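Local coordinates for fructooligosaccharide ABC transporter substrate-binding protein FusA (Streptococcus pneumoniae, PDB 5G5Y) that binds fructooligosaccharides such as kestose, nystose and inulin, preferring longer chains, and hands them to an ABC importer of Streptococcus pneumoniae, at residues K90-I98 against E320-A331. Residues are numbered along the deposited sequence; the frame is centred on the assembly and turned at random.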
loop_
_atom_site.group_PDB
_atom_site.type_symbol
_atom_site.label_atom_id
_atom_site.label_comp_id
_atom_site.label_asym_id
_atom_site.label_seq_id
_atom_site.Cartn_x
_atom_site.Cartn_y
_atom_site.Cartn_z
ATOM N N LYS A 90 22.140 -21.268 -4.597
ATOM C CA LYS A 90 22.885 -22.002 -5.634
ATOM C C LYS A 90 22.731 -21.401 -7.025
ATOM O O LYS A 90 23.664 -21.434 -7.827
ATOM C CB LYS A 90 22.398 -23.447 -5.725
ATOM C CG LYS A 90 22.899 -24.379 -4.655
ATOM C CD LYS A 90 22.574 -25.816 -5.065
ATOM C CE LYS A 90 22.166 -26.682 -3.898
ATOM N NZ LYS A 90 23.346 -27.134 -3.116
ATOM N N TYR A 91 21.546 -20.876 -7.323
ATOM C CA TYR A 91 21.184 -20.605 -8.733
ATOM C C TYR A 91 20.682 -19.207 -9.055
ATOM O O TYR A 91 20.295 -18.949 -10.217
ATOM C CB TYR A 91 20.117 -21.601 -9.206
ATOM C CG TYR A 91 20.477 -23.068 -9.021
ATOM C CD1 TYR A 91 21.664 -23.602 -9.558
ATOM C CD2 TYR A 91 19.622 -23.927 -8.349
ATOM C CE1 TYR A 91 21.989 -24.946 -9.383
ATOM C CE2 TYR A 91 19.954 -25.267 -8.153
ATOM C CZ TYR A 91 21.139 -25.755 -8.673
ATOM O OH TYR A 91 21.418 -27.088 -8.483
ATOM N N MET A 92 20.610 -18.320 -8.055
ATOM C CA MET A 92 19.866 -17.075 -8.272
ATOM C C MET A 92 20.685 -15.816 -7.929
ATOM O O MET A 92 20.354 -15.098 -6.980
ATOM C CB MET A 92 18.529 -17.133 -7.570
ATOM C CG MET A 92 17.683 -18.354 -7.917
ATOM S SD MET A 92 16.070 -18.294 -7.090
ATOM C CE MET A 92 15.243 -17.026 -8.083
ATOM N N PRO A 93 21.773 -15.552 -8.714
ATOM C CA PRO A 93 22.623 -14.383 -8.423
ATOM C C PRO A 93 21.914 -13.003 -8.467
ATOM O O PRO A 93 22.319 -12.087 -7.726
ATOM C CB PRO A 93 23.735 -14.458 -9.494
ATOM C CG PRO A 93 23.109 -15.215 -10.619
ATOM C CD PRO A 93 22.194 -16.221 -9.966
ATOM N N ASN A 94 20.919 -12.813 -9.342
ATOM C CA ASN A 94 20.200 -11.519 -9.359
ATOM C C ASN A 94 19.472 -11.279 -8.029
ATOM O O ASN A 94 19.576 -10.223 -7.443
ATOM C CB ASN A 94 19.221 -11.369 -10.558
ATOM C CG ASN A 94 19.911 -11.437 -11.905
ATOM O OD1 ASN A 94 21.027 -10.958 -12.051
ATOM N ND2 ASN A 94 19.255 -12.011 -12.894
ATOM N N LEU A 95 18.734 -12.268 -7.564
ATOM C CA LEU A 95 18.022 -12.190 -6.309
ATOM C C LEU A 95 19.021 -12.113 -5.149
ATOM O O LEU A 95 18.840 -11.341 -4.228
ATOM C CB LEU A 95 17.093 -13.388 -6.148
ATOM C CG LEU A 95 16.276 -13.413 -4.841
ATOM C CD1 LEU A 95 15.477 -12.152 -4.601
ATOM C CD2 LEU A 95 15.338 -14.586 -4.912
ATOM N N LYS A 96 20.123 -12.843 -5.225
ATOM C CA LYS A 96 21.140 -12.716 -4.155
ATOM C C LYS A 96 21.743 -11.301 -4.048
ATOM O O LYS A 96 22.048 -10.826 -2.936
ATOM C CB LYS A 96 22.262 -13.736 -4.352
ATOM C CG LYS A 96 21.878 -15.115 -3.923
ATOM C CD LYS A 96 22.838 -16.149 -4.519
ATOM C CE LYS A 96 24.170 -16.205 -3.806
ATOM N NZ LYS A 96 25.080 -17.080 -4.620
ATOM N N LYS A 97 21.907 -10.622 -5.187
ATOM C CA LYS A 97 22.406 -9.249 -5.187
ATOM C C LYS A 97 21.408 -8.258 -4.530
ATOM O O LYS A 97 21.783 -7.349 -3.818
ATOM C CB LYS A 97 22.725 -8.787 -6.602
ATOM C CG LYS A 97 23.448 -7.447 -6.626
ATOM C CD LYS A 97 23.830 -7.026 -8.031
ATOM C CE LYS A 97 24.325 -5.585 -8.033
ATOM N NZ LYS A 97 24.865 -5.274 -9.385
ATOM N N ILE A 98 20.135 -8.442 -4.799
ATOM C CA ILE A 98 19.076 -7.665 -4.138
ATOM C C ILE A 98 19.117 -7.887 -2.622
ATOM O O ILE A 98 19.099 -6.886 -1.853
ATOM C CB ILE A 98 17.692 -8.009 -4.739
ATOM C CG1 ILE A 98 17.609 -7.553 -6.199
ATOM C CG2 ILE A 98 16.531 -7.363 -3.971
ATOM C CD1 ILE A 98 16.691 -8.386 -7.048
ATOM N N GLU A 320 16.436 -26.574 -10.834
ATOM C CA GLU A 320 17.480 -25.672 -11.252
ATOM C C GLU A 320 17.013 -24.797 -12.402
ATOM O O GLU A 320 17.240 -23.554 -12.395
ATOM C CB GLU A 320 18.768 -26.440 -11.620
ATOM C CG GLU A 320 19.841 -25.551 -12.224
ATOM C CD GLU A 320 21.114 -26.346 -12.569
ATOM O OE1 GLU A 320 21.161 -27.547 -12.256
ATOM O OE2 GLU A 320 22.058 -25.743 -13.108
ATOM N N LEU A 321 16.390 -25.412 -13.400
ATOM C CA LEU A 321 15.837 -24.658 -14.532
ATOM C C LEU A 321 14.829 -23.605 -14.024
ATOM O O LEU A 321 14.824 -22.470 -14.467
ATOM C CB LEU A 321 15.103 -25.596 -15.485
ATOM C CG LEU A 321 14.679 -24.987 -16.827
ATOM C CD1 LEU A 321 15.901 -24.595 -17.638
ATOM C CD2 LEU A 321 13.855 -26.028 -17.554
ATOM N N THR A 322 13.945 -24.032 -13.140
ATOM C CA THR A 322 12.880 -23.137 -12.602
ATOM C C THR A 322 13.509 -21.952 -11.863
ATOM O O THR A 322 13.118 -20.797 -12.110
ATOM C CB THR A 322 11.926 -23.928 -11.691
ATOM O OG1 THR A 322 11.288 -24.958 -12.440
ATOM C CG2 THR A 322 10.821 -23.063 -11.089
ATOM N N ALA A 323 14.488 -22.221 -10.992
ATOM C CA ALA A 323 15.151 -21.164 -10.216
ATOM C C ALA A 323 15.860 -20.155 -11.108
ATOM O O ALA A 323 15.785 -18.962 -10.861
ATOM C CB ALA A 323 16.131 -21.748 -9.209
ATOM N N LYS A 324 16.532 -20.642 -12.155
ATOM C CA LYS A 324 17.147 -19.778 -13.139
ATOM C C LYS A 324 16.175 -18.947 -13.954
ATOM O O LYS A 324 16.458 -17.784 -14.244
ATOM C CB LYS A 324 18.125 -20.588 -14.043
ATOM C CG LYS A 324 19.327 -21.037 -13.230
ATOM C CD LYS A 324 20.339 -21.914 -14.003
ATOM C CE LYS A 324 21.557 -22.113 -13.106
ATOM N NZ LYS A 324 22.551 -22.997 -13.786
ATOM N N TRP A 325 15.040 -19.519 -14.333
ATOM C CA TRP A 325 13.983 -18.781 -15.002
ATOM C C TRP A 325 13.469 -17.683 -14.052
ATOM O O TRP A 325 13.335 -16.518 -14.454
ATOM C CB TRP A 325 12.825 -19.714 -15.411
ATOM C CG TRP A 325 11.829 -19.054 -16.262
ATOM C CD1 TRP A 325 11.797 -19.060 -17.613
ATOM C CD2 TRP A 325 10.711 -18.235 -15.833
ATOM N NE1 TRP A 325 10.741 -18.314 -18.070
ATOM C CE2 TRP A 325 10.070 -17.777 -17.002
ATOM C CE3 TRP A 325 10.227 -17.817 -14.589
ATOM C CZ2 TRP A 325 8.937 -16.950 -16.966
ATOM C CZ3 TRP A 325 9.110 -16.977 -14.548
ATOM C CH2 TRP A 325 8.461 -16.574 -15.728
ATOM N N ILE A 326 13.231 -18.036 -12.806
ATOM C CA ILE A 326 12.745 -17.027 -11.818
ATOM C C ILE A 326 13.821 -15.950 -11.634
ATOM O O ILE A 326 13.525 -14.721 -11.620
ATOM C CB ILE A 326 12.362 -17.655 -10.469
ATOM C CG1 ILE A 326 11.169 -18.582 -10.645
ATOM C CG2 ILE A 326 11.980 -16.562 -9.433
ATOM C CD1 ILE A 326 10.914 -19.534 -9.499
ATOM N N ASP A 327 15.084 -16.360 -11.530
ATOM C CA ASP A 327 16.136 -15.347 -11.372
ATOM C C ASP A 327 16.257 -14.320 -12.528
ATOM O O ASP A 327 16.564 -13.137 -12.265
ATOM C CB ASP A 327 17.475 -15.958 -11.032
ATOM C CG ASP A 327 18.385 -14.967 -10.363
ATOM O OD1 ASP A 327 17.959 -14.368 -9.333
ATOM O OD2 ASP A 327 19.486 -14.749 -10.908
ATOM N N ALA A 328 15.922 -14.718 -13.760
ATOM C CA ALA A 328 15.943 -13.809 -14.895
ATOM C C ALA A 328 14.903 -12.679 -14.666
ATOM O O ALA A 328 15.085 -11.566 -15.156
ATOM C CB ALA A 328 15.679 -14.577 -16.159
ATOM N N GLN A 329 13.849 -12.959 -13.885
ATOM C CA GLN A 329 12.808 -11.957 -13.611
ATOM C C GLN A 329 13.316 -10.852 -12.671
ATOM O O GLN A 329 12.784 -9.741 -12.714
ATOM C CB GLN A 329 11.544 -12.554 -13.046
ATOM C CG GLN A 329 11.075 -13.837 -13.718
ATOM C CD GLN A 329 11.069 -13.755 -15.243
ATOM O OE1 GLN A 329 10.517 -12.825 -15.820
ATOM N NE2 GLN A 329 11.721 -14.721 -15.902
ATOM N N TYR A 330 14.327 -11.173 -11.856
ATOM C CA TYR A 330 14.973 -10.257 -10.923
ATOM C C TYR A 330 16.134 -9.443 -11.504
ATOM O O TYR A 330 16.676 -8.587 -10.815
ATOM C CB TYR A 330 15.444 -11.021 -9.672
ATOM C CG TYR A 330 14.332 -11.415 -8.759
ATOM C CD1 TYR A 330 13.640 -10.450 -8.000
ATOM C CD2 TYR A 330 13.957 -12.740 -8.621
ATOM C CE1 TYR A 330 12.599 -10.814 -7.155
ATOM C CE2 TYR A 330 12.929 -13.124 -7.746
ATOM C CZ TYR A 330 12.254 -12.148 -7.015
ATOM O OH TYR A 330 11.227 -12.522 -6.171
ATOM N N ALA A 331 16.538 -9.698 -12.765
ATOM C CA ALA A 331 17.415 -8.754 -13.469
ATOM C C ALA A 331 16.681 -7.403 -13.511
ATOM O O ALA A 331 15.484 -7.362 -13.838
ATOM C CB ALA A 331 17.750 -9.246 -14.886
#
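D327 of helix 319-329 turns its carboxylate onto the N-terminus of helix 93-101, where, in a lobe of this solute-binding protein, it accepts hydrogen bonds from two first-turn N-H groups. Its CG stands anti to the backbone N (chi1 -158°), which carries both oxygens across to the other helix. N94 N donates to D327 OD2 and L95 N to D327 OD1, both at 2.9 Å, each through the oxygen's syn lone pair. An aspartate suits this place: one short, flat group serves two adjacent donors, and the helix end would be expected to stabilise its negative charge, although the residue is buried. D327 thus stands in for M92, which occupies the N-cap position itself but has no side-chain oxygen to offer, whereas P93, with no N-H to satisfy, fits the first turn.

N94 returns a bond: its ND2 meets D327 O at 3.0 Å, nearly straight at 175°. The acceptor lies in the amide plane of N94, although ND2 stands well above the carbonyl plane of D327. That carbonyl also accepts Y330 N, and the two donors arrive from opposite faces of its plane.

Apolar packing flanks the polar centre. The methyl CE of M92, on a chain bent at its last torsion, lies 3.6 Å from I326 CG2, and F119 touches both residues. Farther along, L95 CD1 sits over one face of the Y330 ring, whose OH is hydrogen-bonded to P120 O; the side chain of Y330 is about 7 Å from that of the substrate-binding K309.

At the other end, E320 lies over one face of the Y91 ring, its carboxylate plane turned just 6° from the ring plane. E320 OE2 directs its anti lone pair to K324 NZ in a salt bridge of 2.9 Å, while E320 CG rests 3.7 Å from the centroid of the Y91 ring, opposite the face covered by K90 CB.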